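Local coordinates for geranyltranstransferase (Stenotrophomonas maltophilia, PDB 7LBJ), which probably catalyses the magnesium-dependent chain elongation of isoprenyl diphosphates, most likely to farnesyl diphosphate or a longer relative, at residues A216-L221 / A272-I277; A210-F215 / A279-E284; E12-R17 / A285-A290; P57-A62 / R192-M197; E82-Y87 / S157-G162. One frame throughout, in Å; residues are numbered along the deposited sequence.

In the fold
Four of the contacts pair helical segments of the all-alpha isoprenoid synthase fold; contact 2 ties a loop to helix 206-233. Contacts 1 and 2 share that helix, their centres about 10 Å apart, and Phe215 packs on Met274. Contact 3, centred about 14 Å from contact 2, packs the N-terminal helix on helix 286-297 and meets contact 2 through Arg289. Contact 4 is more central: Arg192 bonds Asp213 of contact 2, and Ala62 packs on Ala287 and Leu288 of contact 3. Contact 5, its centre about 14 Å from that of contact 4, meets it where Pro57 packs on Glu82. Helix 75-92 ends in the first aspartate-rich motif, so contact 5 probably borders the substrate pocket.

Contact 1 of 5, residues A216-L221 / A272-I277; sequences ADALGL and ARMQSI
Met274 lays its sulfur across Leu219, with SD 3.4 Å from Leu219 CA and 3.5 Å from Leu219 CB, and the two side chains cross at about a right angle. One carbon earlier, Met274 CG rests 3.8 Å from Ala218 CB. The same methyl is brushed on another side by the aliphatic part of Arg273, whose CD comes within 4.1 Å of Ala218 CB. The small alanine suits a place where two long side chains converge, and the flexible thioether of methionine can follow the curved surface of a helix. Its chi1 (-74°) and an extended chi2 carry SD to Leu219; the bend at chi3 only sets the direction of CE.

Behind this first shell, Phe215 and Ala222 also touch Met274, while Ala292 and Val296 bring in helix 286-297; Leu219 leans on Ile191 of helix 176-201. Segments 216-221 and 272-277 are nearly antiparallel, at 157° with axes 9.2 Å apart, as neighbours in the helical bundle of polyprenyl synthases. On the outer side Arg273 is paired with Glu269, one turn earlier on its own helix. Asp217 OD2 is 5.7 Å from Arg273 NH1, so these opposite charges are not in contact and probably attract only weakly. The chemistry is thus apolar within and charged at its outer edge, which implies that shape and burial, more than directed bonds, join these two segments.

Contact 2 of 5, residues A210-F215 / A279-E284; sequences AQLDSF and ARYGEE. With EDO (1,2-ethanediol), chain F.
Tyr281 reaches from the loop between helices 260-277 and 286-297 to Gln211 on helix 206-233. Its CB points toward that helix, and CG stands anti to the carbonyl carbon (chi1 -71°), which aims the long axis of the ring at its partner. Along the CD2 edge Glu284 OE2 lies in the ring plane; this carboxylate oxygen also accepts Gly282 N at 3.1 Å, holding the turn beside the ring edge. Farther out, CE1 is 3.4 Å from Gln211 OE1. At the tip, OH donates to Gln211 OE1 at 2.5 Å, shorter than usual and of doubtful exact length, with the amide and ring planes 67° apart. Leu212 CD2 gives the hydroxyl OH an apolar neighbour at 4.1 Å.

Across helix 206-233 from the ring, an ethanediol, probably from the crystallisation liquor, donates from O2 to Asp213 OD2 at 2.5 Å; that same oxygen carries a salt bridge to Arg192. Glutamine suits its place because its long chain carries a carbonyl acceptor out to the phenol. The hydroxyl thus gives one bond to Gln211 and takes one from Gln208 NE2, which ties the loop to the helix by direction as well as by packing.

Contact 3 of 5, residues E12-R17 / A285-A290; sequences EVLFAR and ADALRA
The segments 12-17 and 286-290 cross almost perpendicularly, at 81° with their axes 10.1 Å apart, and Leu14 and Ala287 are the residues whose CA atoms come nearest. Phe15 spans this gap. With CG anti to the carbonyl carbon (chi1 -68°), its ring extends end-on to helix 286-297, so that Ala287 O lies at the ring edge, in its plane, 3.4 Å from Phe15 CZ. The polarised edge C-H groups face the carbonyl oxygen favourably. Ala290 CB, one turn on, approaches Phe15 CZ obliquely at 3.7 Å, and Ala287 CB stands 4.1 Å from Phe15 CE1. Leu14 adds its CD1 methyl, 4.3 Å from Ala287 CB. Alanines suit the spot because their short methyls let the ring come close to the helix backbone.

In the helical bundle of the isoprenoid synthases the N-terminal helix thus packs against helix 286-297, and helix 55-65 fills the corner between them: Leu58 touches Phe15, and Ala62 touches Ala287. Away from that interface, Arg289 NH1 forms a salt bridge with Asp286 OD1 (2.9 Å), one turn earlier. Its guanidinium, with Ala285 CB over one face, also bonds the carbonyls of Leu278, Tyr281 and Gly282, holding the preceding loop to the start of the helix.

Contact 4 of 5, residues P57-A62 / R192-M197; sequences PLLVYA and RAAVRM
Val195, whose side chain packs on Leu59, also gives its carbonyl oxygen to a hydrogen bond from Ser63 OG, a polar tie between helices 176-201 and 55-65. The two helices run side by side in the central bundle of the all-alpha isoprenoid synthase fold, inclined over these segments by only 28° and with axes just 7.4 Å apart. Such closeness depends on Ala194, whose backbone lies near that of Val60, with 5.0 Å between Ala194 CA and Val60 CA: Ala194 brings only a methyl from its side.

That methyl is shared. Ala194 CB sits 3.8 Å from Val60 CG2 and 4.0 Å from Leu59 CB, in the notch between two successive residues of the other helix. Leu59 then sends CD2 past it to Val195 CG2, at 3.8 Å. Both valines carry CG1 anti to the backbone N (chi1 173° for Val60), which directs CG2 to the interface in each case. Branching at CB suits them, because the methyl is placed close to the helix surface without a long flexible arm.

Everything that touches here is buried, and the neighbours continue the apolar filling: Leu291 lies against Leu59, Ala77 against Val60, and Ala216 against Val195. Polar groups find partners away from this interface, Arg192 with Asp213 and Tyr61 with Asp75. At the tightest point Val60 CG2 reaches the backbone of the other helix, 3.4 Å from Ala194 O.

Contact 5 of 5, residues E82-Y87 / S157-G162; sequences ELIHAY and SGMCGG
The Tyr87 ring meets Met159 obliquely, with the CE methyl of Met159 3.6 Å from Tyr87 CE2, and His91, one turn on, packs edge-to-face with the same ring. In this helical isoprenoid synthase fold, helix 75-92 ends in the first aspartate-rich motif, and Tyr87 is the fifth residue before it. In relatives an aromatic group there helps close the deep end of the substrate pocket and limit product length, and Tyr87 is consistent with such a role.

Met159 is what connects the two segments. Its chain leaves the backbone extended, CG anti to N, and bends at the last torsion (chi3 73°), so that CE turns in between Ile84 and Tyr87. Ile84 CG2 touches Met159 at both ends of its last bond, 3.6 Å from CE and 3.8 Å from SD. A thioether suits the place: long enough to cross from a helix start, slim, and wholly apolar at its tip. Ile84 offers a branched, rigid surface in return, backed by Ala129, Leu150 and Ser154.

Met159 opens helix 159-168, right after the N-cap Gly158, whose carbonyl oxygen O accepts Gly162 N at 2.9 Å. Asp123 of the second subunit packs on both Tyr87 and Cys160, so the contact forms part of the subunit interface. A chi1 of 112°, far from the staggered values, brings the end of the Tyr87 side chain nearer to segment 157-162, and its hydroxyl finishes close to Met159 as well, with Tyr87 OH 3.7 Å from Met159 CE.

Contact 1 of 5, residues A216-L221 / A272-I277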
# COMPACT_ATOMS: atom_id res chain seq x y z
N ALA A 216 0.25 -8.88 22.86
CA ALA A 216 0.99 -8.61 21.63
C ALA A 216 1.82 -7.34 21.76
O ALA A 216 2.89 -7.23 21.14
CB ALA A 216 0.01 -8.48 20.44
N ASP A 217 1.32 -6.37 22.51
CA ASP A 217 2.08 -5.15 22.78
C ASP A 217 3.39 -5.50 23.48
O ASP A 217 4.47 -5.07 23.07
CB ASP A 217 1.23 -4.21 23.63
CG ASP A 217 1.78 -2.79 23.71
OD1 ASP A 217 2.55 -2.38 22.82
OD2 ASP A 217 1.43 -2.08 24.67
N ALA A 218 3.31 -6.30 24.55
CA ALA A 218 4.52 -6.71 25.26
C ALA A 218 5.45 -7.53 24.36
O ALA A 218 6.68 -7.36 24.42
CB ALA A 218 4.17 -7.51 26.52
N LEU A 219 4.88 -8.41 23.51
CA LEU A 219 5.72 -9.25 22.66
C LEU A 219 6.54 -8.42 21.67
O LEU A 219 7.72 -8.71 21.43
CB LEU A 219 4.87 -10.28 21.91
CG LEU A 219 5.62 -11.37 21.15
CD1 LEU A 219 4.83 -12.66 21.20
CD2 LEU A 219 5.84 -10.97 19.71
N GLY A 220 5.92 -7.41 21.06
CA GLY A 220 6.63 -6.61 20.08
C GLY A 220 7.81 -5.88 20.69
O GLY A 220 8.88 -5.79 20.08
N LEU A 221 7.64 -5.36 21.91
CA LEU A 221 8.77 -4.74 22.60
C LEU A 221 9.80 -5.79 23.01
O LEU A 221 11.01 -5.59 22.81
CB LEU A 221 8.30 -3.95 23.82
CG LEU A 221 9.39 -3.22 24.61
CD1 LEU A 221 10.17 -2.28 23.71
CD2 LEU A 221 8.81 -2.42 25.83
N ALA A 272 7.78 -12.55 31.73
CA ALA A 272 6.81 -12.92 32.75
C ALA A 272 5.45 -12.30 32.47
O ALA A 272 4.41 -12.95 32.65
CB ALA A 272 7.32 -12.49 34.13
N ARG A 273 5.43 -11.04 32.01
CA ARG A 273 4.17 -10.37 31.74
C ARG A 273 3.38 -11.12 30.67
O ARG A 273 2.18 -11.36 30.82
CB ARG A 273 4.42 -8.93 31.30
CG ARG A 273 3.16 -8.08 31.34
CD ARG A 273 3.31 -6.88 30.43
NE ARG A 273 4.42 -6.02 30.84
CZ ARG A 273 4.73 -4.88 30.25
NH1 ARG A 273 4.02 -4.41 29.22
NH2 ARG A 273 5.79 -4.19 30.68
N MET A 274 4.04 -11.51 29.58
CA MET A 274 3.35 -12.22 28.51
C MET A 274 2.72 -13.50 29.02
O MET A 274 1.55 -13.78 28.74
CB MET A 274 4.31 -12.50 27.35
CG MET A 274 4.62 -11.25 26.54
SD MET A 274 5.62 -11.59 25.08
CE MET A 274 7.16 -12.10 25.87
N GLN A 275 3.47 -14.29 29.80
CA GLN A 275 2.91 -15.55 30.29
C GLN A 275 1.74 -15.30 31.25
O GLN A 275 0.74 -16.03 31.20
CB GLN A 275 4.00 -16.39 30.94
CG GLN A 275 5.11 -16.83 29.95
CD GLN A 275 4.62 -17.61 28.72
OE1 GLN A 275 3.74 -18.47 28.82
NE2 GLN A 275 5.20 -17.32 27.55
N SER A 276 1.82 -14.27 32.10
CA SER A 276 0.72 -13.99 33.04
C SER A 276 -0.57 -13.62 32.31
O SER A 276 -1.67 -13.89 32.83
CB SER A 276 1.11 -12.85 33.98
OG SER A 276 1.02 -11.60 33.28
N ILE A 277 -0.47 -12.96 31.16
CA ILE A 277 -1.68 -12.51 30.45
C ILE A 277 -2.46 -13.71 29.94
O ILE A 277 -3.70 -13.69 29.93
CB ILE A 277 -1.33 -11.54 29.31
CG1 ILE A 277 -0.72 -10.26 29.88
CG2 ILE A 277 -2.58 -11.18 28.46
CD1 ILE A 277 0.07 -9.46 28.84

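Contact 2 of 5, residues A210-F215 / A279-E284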
# COMPACT_ATOMS: atom_id res chain seq x y z
N ALA A 210 -8.84 -7.04 23.50
CA ALA A 210 -8.02 -6.14 24.29
C ALA A 210 -6.99 -6.90 25.12
O ALA A 210 -5.84 -6.47 25.28
CB ALA A 210 -8.91 -5.29 25.20
N GLN A 211 -7.39 -8.04 25.66
CA GLN A 211 -6.45 -8.86 26.41
C GLN A 211 -5.30 -9.34 25.52
O GLN A 211 -4.11 -9.25 25.89
CB GLN A 211 -7.22 -10.03 27.02
CG GLN A 211 -6.39 -11.09 27.72
CD GLN A 211 -7.26 -12.30 28.01
OE1 GLN A 211 -7.59 -13.06 27.11
NE2 GLN A 211 -7.69 -12.44 29.26
N LEU A 212 -5.63 -9.86 24.34
CA LEU A 212 -4.60 -10.32 23.41
C LEU A 212 -3.74 -9.17 22.91
O LEU A 212 -2.56 -9.36 22.60
CB LEU A 212 -5.23 -11.04 22.22
CG LEU A 212 -5.94 -12.31 22.66
CD1 LEU A 212 -6.64 -12.99 21.50
CD2 LEU A 212 -4.94 -13.28 23.35
N ASP A 213 -4.33 -7.98 22.79
CA ASP A 213 -3.54 -6.83 22.38
C ASP A 213 -2.49 -6.50 23.43
O ASP A 213 -1.37 -6.11 23.08
CB ASP A 213 -4.45 -5.64 22.13
CG ASP A 213 -3.72 -4.49 21.46
OD1 ASP A 213 -3.13 -4.71 20.39
OD2 ASP A 213 -3.73 -3.37 22.01
N SER A 214 -2.83 -6.65 24.71
CA SER A 214 -1.86 -6.41 25.78
C SER A 214 -0.70 -7.40 25.69
O SER A 214 0.47 -7.05 25.89
CB SER A 214 -2.59 -6.54 27.13
OG SER A 214 -1.75 -6.27 28.22
N PHE A 215 -1.02 -8.65 25.39
CA PHE A 215 0.03 -9.64 25.16
C PHE A 215 0.89 -9.26 23.96
O PHE A 215 2.13 -9.29 24.02
CB PHE A 215 -0.63 -11.01 24.95
CG PHE A 215 0.31 -12.09 24.40
CD1 PHE A 215 1.09 -12.85 25.25
CD2 PHE A 215 0.37 -12.33 23.04
CE1 PHE A 215 1.93 -13.85 24.74
CE2 PHE A 215 1.19 -13.32 22.52
CZ PHE A 215 1.98 -14.08 23.37
N ALA A 279 -2.39 -16.79 31.29
CA ALA A 279 -2.28 -17.89 32.25
C ALA A 279 -3.57 -18.69 32.40
O ALA A 279 -3.52 -19.86 32.78
CB ALA A 279 -1.83 -17.34 33.61
N ARG A 280 -4.73 -18.10 32.10
CA ARG A 280 -5.97 -18.82 32.35
C ARG A 280 -6.39 -19.72 31.20
O ARG A 280 -7.30 -20.54 31.37
CB ARG A 280 -7.09 -17.83 32.67
CG ARG A 280 -6.95 -17.21 34.06
CD ARG A 280 -7.99 -16.13 34.25
NE ARG A 280 -7.88 -15.47 35.54
CZ ARG A 280 -8.37 -14.27 35.80
NH1 ARG A 280 -8.94 -13.54 34.85
NH2 ARG A 280 -8.29 -13.78 37.04
N TYR A 281 -5.74 -19.61 30.04
CA TYR A 281 -6.07 -20.45 28.90
C TYR A 281 -5.55 -21.86 29.09
O TYR A 281 -4.60 -22.11 29.84
CB TYR A 281 -5.47 -19.87 27.61
CG TYR A 281 -6.12 -18.60 27.10
CD1 TYR A 281 -5.69 -17.35 27.55
CD2 TYR A 281 -7.14 -18.64 26.14
CE1 TYR A 281 -6.27 -16.19 27.09
CE2 TYR A 281 -7.71 -17.47 25.67
CZ TYR A 281 -7.27 -16.25 26.14
OH TYR A 281 -7.83 -15.07 25.69
N GLY A 282 -6.16 -22.80 28.37
CA GLY A 282 -5.67 -24.15 28.29
C GLY A 282 -4.66 -24.30 27.18
O GLY A 282 -4.03 -23.33 26.73
N GLU A 283 -4.52 -25.53 26.70
CA GLU A 283 -3.50 -25.85 25.71
C GLU A 283 -3.66 -25.07 24.42
O GLU A 283 -2.69 -24.95 23.67
CB GLU A 283 -3.53 -27.34 25.36
CG GLU A 283 -2.59 -28.17 26.18
CD GLU A 283 -2.73 -29.62 25.86
OE1 GLU A 283 -2.44 -30.00 24.71
OE2 GLU A 283 -3.17 -30.37 26.75
N GLU A 284 -4.85 -24.54 24.16
CA GLU A 284 -5.06 -23.79 22.93
C GLU A 284 -4.18 -22.55 22.86
O GLU A 284 -3.92 -22.06 21.76
CB GLU A 284 -6.54 -23.40 22.79
CG GLU A 284 -7.05 -22.34 23.79
CD GLU A 284 -7.44 -22.88 25.18
OE1 GLU A 284 -7.21 -24.07 25.46
OE2 GLU A 284 -7.97 -22.09 25.99
C1 EDO F . -2.16 -2.17 26.28
O1 EDO F . -2.12 -3.35 27.11
C2 EDO F . -2.16 -2.58 24.82
O2 EDO F . -3.52 -2.82 24.45

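Contact 3 of 5, residues E12-R17 / A285-A290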
# COMPACT_ATOMS: atom_id res chain seq x y z
N GLU A 12 5.77 -26.89 18.51
CA GLU A 12 6.84 -27.10 17.54
C GLU A 12 6.30 -27.67 16.23
O GLU A 12 6.70 -27.24 15.15
CB GLU A 12 7.89 -28.03 18.14
CG GLU A 12 8.93 -28.51 17.14
CD GLU A 12 9.84 -29.59 17.72
OE1 GLU A 12 9.37 -30.42 18.53
OE2 GLU A 12 11.04 -29.59 17.37
N VAL A 13 5.39 -28.64 16.32
CA VAL A 13 4.78 -29.22 15.13
C VAL A 13 3.91 -28.19 14.41
O VAL A 13 3.93 -28.09 13.17
CB VAL A 13 3.98 -30.48 15.52
CG1 VAL A 13 2.92 -30.82 14.46
CG2 VAL A 13 4.93 -31.66 15.75
N LEU A 14 3.13 -27.41 15.16
CA LEU A 14 2.31 -26.36 14.56
C LEU A 14 3.15 -25.33 13.83
O LEU A 14 2.79 -24.90 12.72
CB LEU A 14 1.45 -25.68 15.64
CG LEU A 14 0.32 -26.53 16.23
CD1 LEU A 14 -0.34 -25.82 17.41
CD2 LEU A 14 -0.72 -26.88 15.15
N PHE A 15 4.26 -24.89 14.44
CA PHE A 15 5.08 -23.87 13.79
C PHE A 15 5.66 -24.38 12.48
O PHE A 15 5.70 -23.64 11.49
CB PHE A 15 6.23 -23.42 14.70
CG PHE A 15 5.79 -22.64 15.92
CD1 PHE A 15 4.47 -22.25 16.10
CD2 PHE A 15 6.72 -22.31 16.90
CE1 PHE A 15 4.09 -21.53 17.23
CE2 PHE A 15 6.35 -21.59 18.03
CZ PHE A 15 5.03 -21.20 18.19
N ALA A 16 6.12 -25.64 12.45
CA ALA A 16 6.60 -26.22 11.20
C ALA A 16 5.47 -26.29 10.16
O ALA A 16 5.66 -25.94 8.99
CB ALA A 16 7.19 -27.61 11.47
N ARG A 17 4.29 -26.75 10.57
CA ARG A 17 3.17 -26.85 9.65
C ARG A 17 2.79 -25.48 9.09
O ARG A 17 2.53 -25.33 7.88
CB ARG A 17 1.99 -27.51 10.35
CG ARG A 17 0.71 -27.54 9.55
CD ARG A 17 -0.46 -27.92 10.45
NE ARG A 17 -0.32 -29.26 10.98
CZ ARG A 17 -1.01 -30.31 10.55
NH1 ARG A 17 -1.91 -30.19 9.59
NH2 ARG A 17 -0.80 -31.50 11.10
N ALA A 285 -3.68 -22.04 23.99
CA ALA A 285 -2.77 -20.91 23.98
C ALA A 285 -1.30 -21.31 23.94
O ALA A 285 -0.44 -20.42 23.98
CB ALA A 285 -3.01 -20.00 25.20
N ASP A 286 -0.98 -22.61 23.86
CA ASP A 286 0.43 -23.01 23.89
C ASP A 286 1.21 -22.47 22.70
O ASP A 286 2.41 -22.19 22.84
CB ASP A 286 0.56 -24.54 23.96
CG ASP A 286 0.41 -25.08 25.37
OD1 ASP A 286 0.42 -24.27 26.33
OD2 ASP A 286 0.31 -26.31 25.54
N ALA A 287 0.58 -22.33 21.53
CA ALA A 287 1.29 -21.77 20.38
C ALA A 287 1.66 -20.31 20.64
O ALA A 287 2.81 -19.91 20.44
CB ALA A 287 0.45 -21.91 19.11
N LEU A 288 0.70 -19.50 21.10
CA LEU A 288 1.04 -18.12 21.44
C LEU A 288 2.10 -18.08 22.53
O LEU A 288 3.03 -17.27 22.46
CB LEU A 288 -0.21 -17.35 21.89
CG LEU A 288 -1.11 -16.75 20.82
CD1 LEU A 288 -2.27 -16.04 21.49
CD2 LEU A 288 -0.32 -15.77 19.95
N ARG A 289 1.98 -18.95 23.54
CA ARG A 289 2.96 -18.95 24.62
C ARG A 289 4.35 -19.22 24.07
O ARG A 289 5.33 -18.62 24.54
CB ARG A 289 2.62 -20.00 25.66
CG ARG A 289 1.49 -19.62 26.61
CD ARG A 289 1.14 -20.84 27.49
NE ARG A 289 -0.00 -20.54 28.36
CZ ARG A 289 -1.13 -21.24 28.40
NH1 ARG A 289 -1.28 -22.36 27.71
NH2 ARG A 289 -2.12 -20.81 29.17
N ALA A 290 4.46 -20.09 23.06
CA ALA A 290 5.76 -20.44 22.53
C ALA A 290 6.33 -19.35 21.65
O ALA A 290 7.56 -19.24 21.54
CB ALA A 290 5.69 -21.77 21.77

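Contact 4 of 5, residues P57-A62 / R192-M197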
# COMPACT_ATOMS: atom_id res chain seq x y z
N PRO A 57 3.10 -14.15 10.34
CA PRO A 57 2.12 -15.21 10.02
C PRO A 57 1.84 -16.15 11.18
O PRO A 57 0.69 -16.52 11.43
CB PRO A 57 2.78 -15.96 8.86
CG PRO A 57 3.66 -14.96 8.23
CD PRO A 57 4.16 -14.06 9.33
N LEU A 58 2.89 -16.55 11.91
CA LEU A 58 2.70 -17.46 13.04
C LEU A 58 1.80 -16.84 14.09
O LEU A 58 0.96 -17.52 14.69
CB LEU A 58 4.05 -17.84 13.64
CG LEU A 58 4.92 -18.80 12.83
CD1 LEU A 58 6.22 -19.04 13.55
CD2 LEU A 58 4.17 -20.10 12.61
N LEU A 59 1.95 -15.55 14.33
CA LEU A 59 1.07 -14.89 15.29
C LEU A 59 -0.38 -14.91 14.82
O LEU A 59 -1.30 -15.10 15.63
CB LEU A 59 1.53 -13.46 15.53
CG LEU A 59 2.80 -13.30 16.38
CD1 LEU A 59 3.38 -11.91 16.14
CD2 LEU A 59 2.50 -13.50 17.88
N VAL A 60 -0.63 -14.71 13.52
CA VAL A 60 -2.00 -14.79 13.01
C VAL A 60 -2.57 -16.19 13.24
O VAL A 60 -3.67 -16.36 13.76
CB VAL A 60 -2.05 -14.42 11.51
CG1 VAL A 60 -3.45 -14.69 10.94
CG2 VAL A 60 -1.67 -12.94 11.30
N TYR A 61 -1.82 -17.21 12.83
CA TYR A 61 -2.32 -18.57 12.99
C TYR A 61 -2.50 -18.93 14.46
O TYR A 61 -3.49 -19.56 14.84
CB TYR A 61 -1.38 -19.56 12.32
CG TYR A 61 -1.37 -19.53 10.80
CD1 TYR A 61 -2.53 -19.79 10.06
CD2 TYR A 61 -0.18 -19.32 10.11
CE1 TYR A 61 -2.50 -19.82 8.65
CE2 TYR A 61 -0.13 -19.35 8.69
CZ TYR A 61 -1.29 -19.59 7.98
OH TYR A 61 -1.23 -19.63 6.60
N ALA A 62 -1.53 -18.55 15.30
CA ALA A 62 -1.56 -18.94 16.71
C ALA A 62 -2.70 -18.24 17.44
O ALA A 62 -3.33 -18.81 18.33
CB ALA A 62 -0.23 -18.61 17.40
N ARG A 192 1.05 -6.26 16.74
CA ARG A 192 -0.29 -6.24 17.33
C ARG A 192 -1.36 -6.48 16.27
O ARG A 192 -2.36 -7.15 16.53
CB ARG A 192 -0.55 -4.92 18.05
CG ARG A 192 0.29 -4.76 19.32
CD ARG A 192 0.35 -3.31 19.73
NE ARG A 192 -0.96 -2.80 20.11
CZ ARG A 192 -1.19 -1.55 20.49
NH1 ARG A 192 -0.22 -0.65 20.50
NH2 ARG A 192 -2.42 -1.19 20.86
N ALA A 193 -1.16 -5.95 15.05
CA ALA A 193 -2.14 -6.22 13.99
C ALA A 193 -2.24 -7.71 13.69
O ALA A 193 -3.33 -8.23 13.46
CB ALA A 193 -1.79 -5.45 12.71
N ALA A 194 -1.10 -8.41 13.69
CA ALA A 194 -1.14 -9.83 13.37
C ALA A 194 -1.99 -10.58 14.38
O ALA A 194 -2.87 -11.36 14.01
CB ALA A 194 0.27 -10.41 13.31
N VAL A 195 -1.77 -10.31 15.67
CA VAL A 195 -2.57 -10.98 16.70
C VAL A 195 -4.04 -10.57 16.59
O VAL A 195 -4.94 -11.41 16.72
CB VAL A 195 -1.99 -10.66 18.09
CG1 VAL A 195 -2.96 -11.10 19.22
CG2 VAL A 195 -0.60 -11.33 18.22
N ARG A 196 -4.30 -9.28 16.37
CA ARG A 196 -5.70 -8.84 16.28
C ARG A 196 -6.42 -9.50 15.11
O ARG A 196 -7.58 -9.89 15.24
CB ARG A 196 -5.76 -7.31 16.16
CG ARG A 196 -7.17 -6.80 15.95
CD ARG A 196 -7.21 -5.27 15.89
NE ARG A 196 -8.52 -4.80 15.46
CZ ARG A 196 -9.57 -4.67 16.27
NH1 ARG A 196 -9.47 -4.90 17.57
NH2 ARG A 196 -10.73 -4.27 15.76
N MET A 197 -5.75 -9.60 13.96
CA MET A 197 -6.41 -10.16 12.78
C MET A 197 -6.72 -11.63 12.96
O MET A 197 -7.81 -12.09 12.59
CB MET A 197 -5.57 -9.92 11.53
CG MET A 197 -5.48 -8.41 11.22
SD MET A 197 -4.12 -7.97 10.11
CE MET A 197 -4.95 -8.40 8.64

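Contact 5 of 5, residues E82-Y87 / S157-G162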
# COMPACT_ATOMS: atom_id res chain seq x y z
N GLU A 82 2.87 -10.70 6.49
CA GLU A 82 4.22 -11.00 6.02
C GLU A 82 4.58 -10.16 4.81
O GLU A 82 5.74 -9.76 4.66
CB GLU A 82 4.36 -12.50 5.70
CG GLU A 82 5.78 -12.99 5.42
CD GLU A 82 6.70 -12.93 6.64
OE1 GLU A 82 6.26 -12.50 7.72
OE2 GLU A 82 7.89 -13.31 6.52
N LEU A 83 3.59 -9.86 3.94
CA LEU A 83 3.83 -8.99 2.79
C LEU A 83 4.11 -7.55 3.21
O LEU A 83 4.98 -6.89 2.62
CB LEU A 83 2.64 -9.05 1.81
CG LEU A 83 2.53 -10.43 1.14
CD1 LEU A 83 1.19 -10.59 0.45
CD2 LEU A 83 3.68 -10.66 0.15
N ILE A 84 3.40 -7.04 4.21
CA ILE A 84 3.74 -5.70 4.70
C ILE A 84 5.14 -5.70 5.27
O ILE A 84 5.96 -4.82 4.98
CB ILE A 84 2.70 -5.21 5.72
CG1 ILE A 84 1.34 -5.00 5.02
CG2 ILE A 84 3.16 -3.91 6.40
CD1 ILE A 84 1.39 -3.99 3.87
N HIS A 85 5.46 -6.72 6.08
CA HIS A 85 6.79 -6.80 6.67
C HIS A 85 7.86 -6.87 5.58
O HIS A 85 8.86 -6.13 5.61
CB HIS A 85 6.86 -8.04 7.58
CG HIS A 85 8.20 -8.27 8.21
ND1 HIS A 85 8.79 -7.35 9.05
CD2 HIS A 85 9.05 -9.32 8.14
CE1 HIS A 85 9.95 -7.83 9.47
NE2 HIS A 85 10.14 -9.01 8.91
N ALA A 86 7.65 -7.73 4.58
CA ALA A 86 8.65 -7.92 3.54
C ALA A 86 8.88 -6.65 2.75
O ALA A 86 10.03 -6.29 2.46
CB ALA A 86 8.22 -9.06 2.59
N TYR A 87 7.80 -5.95 2.37
CA TYR A 87 7.97 -4.73 1.59
C TYR A 87 8.75 -3.71 2.40
O TYR A 87 9.61 -3.00 1.86
CB TYR A 87 6.60 -4.18 1.11
CG TYR A 87 6.16 -2.85 1.75
CD1 TYR A 87 6.84 -1.66 1.48
CD2 TYR A 87 5.06 -2.79 2.59
CE1 TYR A 87 6.46 -0.45 2.09
CE2 TYR A 87 4.67 -1.57 3.19
CZ TYR A 87 5.37 -0.42 2.93
OH TYR A 87 4.99 0.75 3.52
N SER A 157 0.60 6.15 11.01
CA SER A 157 0.28 5.92 12.42
C SER A 157 0.93 4.66 12.97
O SER A 157 0.86 4.43 14.19
CB SER A 157 -1.23 5.82 12.64
OG SER A 157 -1.89 6.98 12.18
N GLY A 158 1.52 3.83 12.12
CA GLY A 158 2.20 2.63 12.56
C GLY A 158 3.57 2.51 11.93
O GLY A 158 4.42 3.40 12.07
N MET A 159 3.76 1.42 11.18
CA MET A 159 5.08 1.04 10.70
C MET A 159 5.81 2.18 9.99
O MET A 159 6.97 2.48 10.31
CB MET A 159 4.96 -0.17 9.77
CG MET A 159 6.29 -0.70 9.27
SD MET A 159 5.97 -2.06 8.11
CE MET A 159 5.37 -1.11 6.70
N CYS A 160 5.15 2.82 9.02
CA CYS A 160 5.79 3.90 8.27
C CYS A 160 6.20 5.04 9.17
O CYS A 160 7.29 5.61 9.01
CB CYS A 160 4.88 4.44 7.18
SG CYS A 160 4.85 3.44 5.73
N GLY A 161 5.31 5.44 10.09
CA GLY A 161 5.67 6.50 11.02
C GLY A 161 6.88 6.14 11.87
O GLY A 161 7.74 6.98 12.14
N GLY A 162 6.95 4.88 12.29
CA GLY A 162 8.09 4.45 13.09
C GLY A 162 9.38 4.45 12.30
O GLY A 162 10.43 4.84 12.81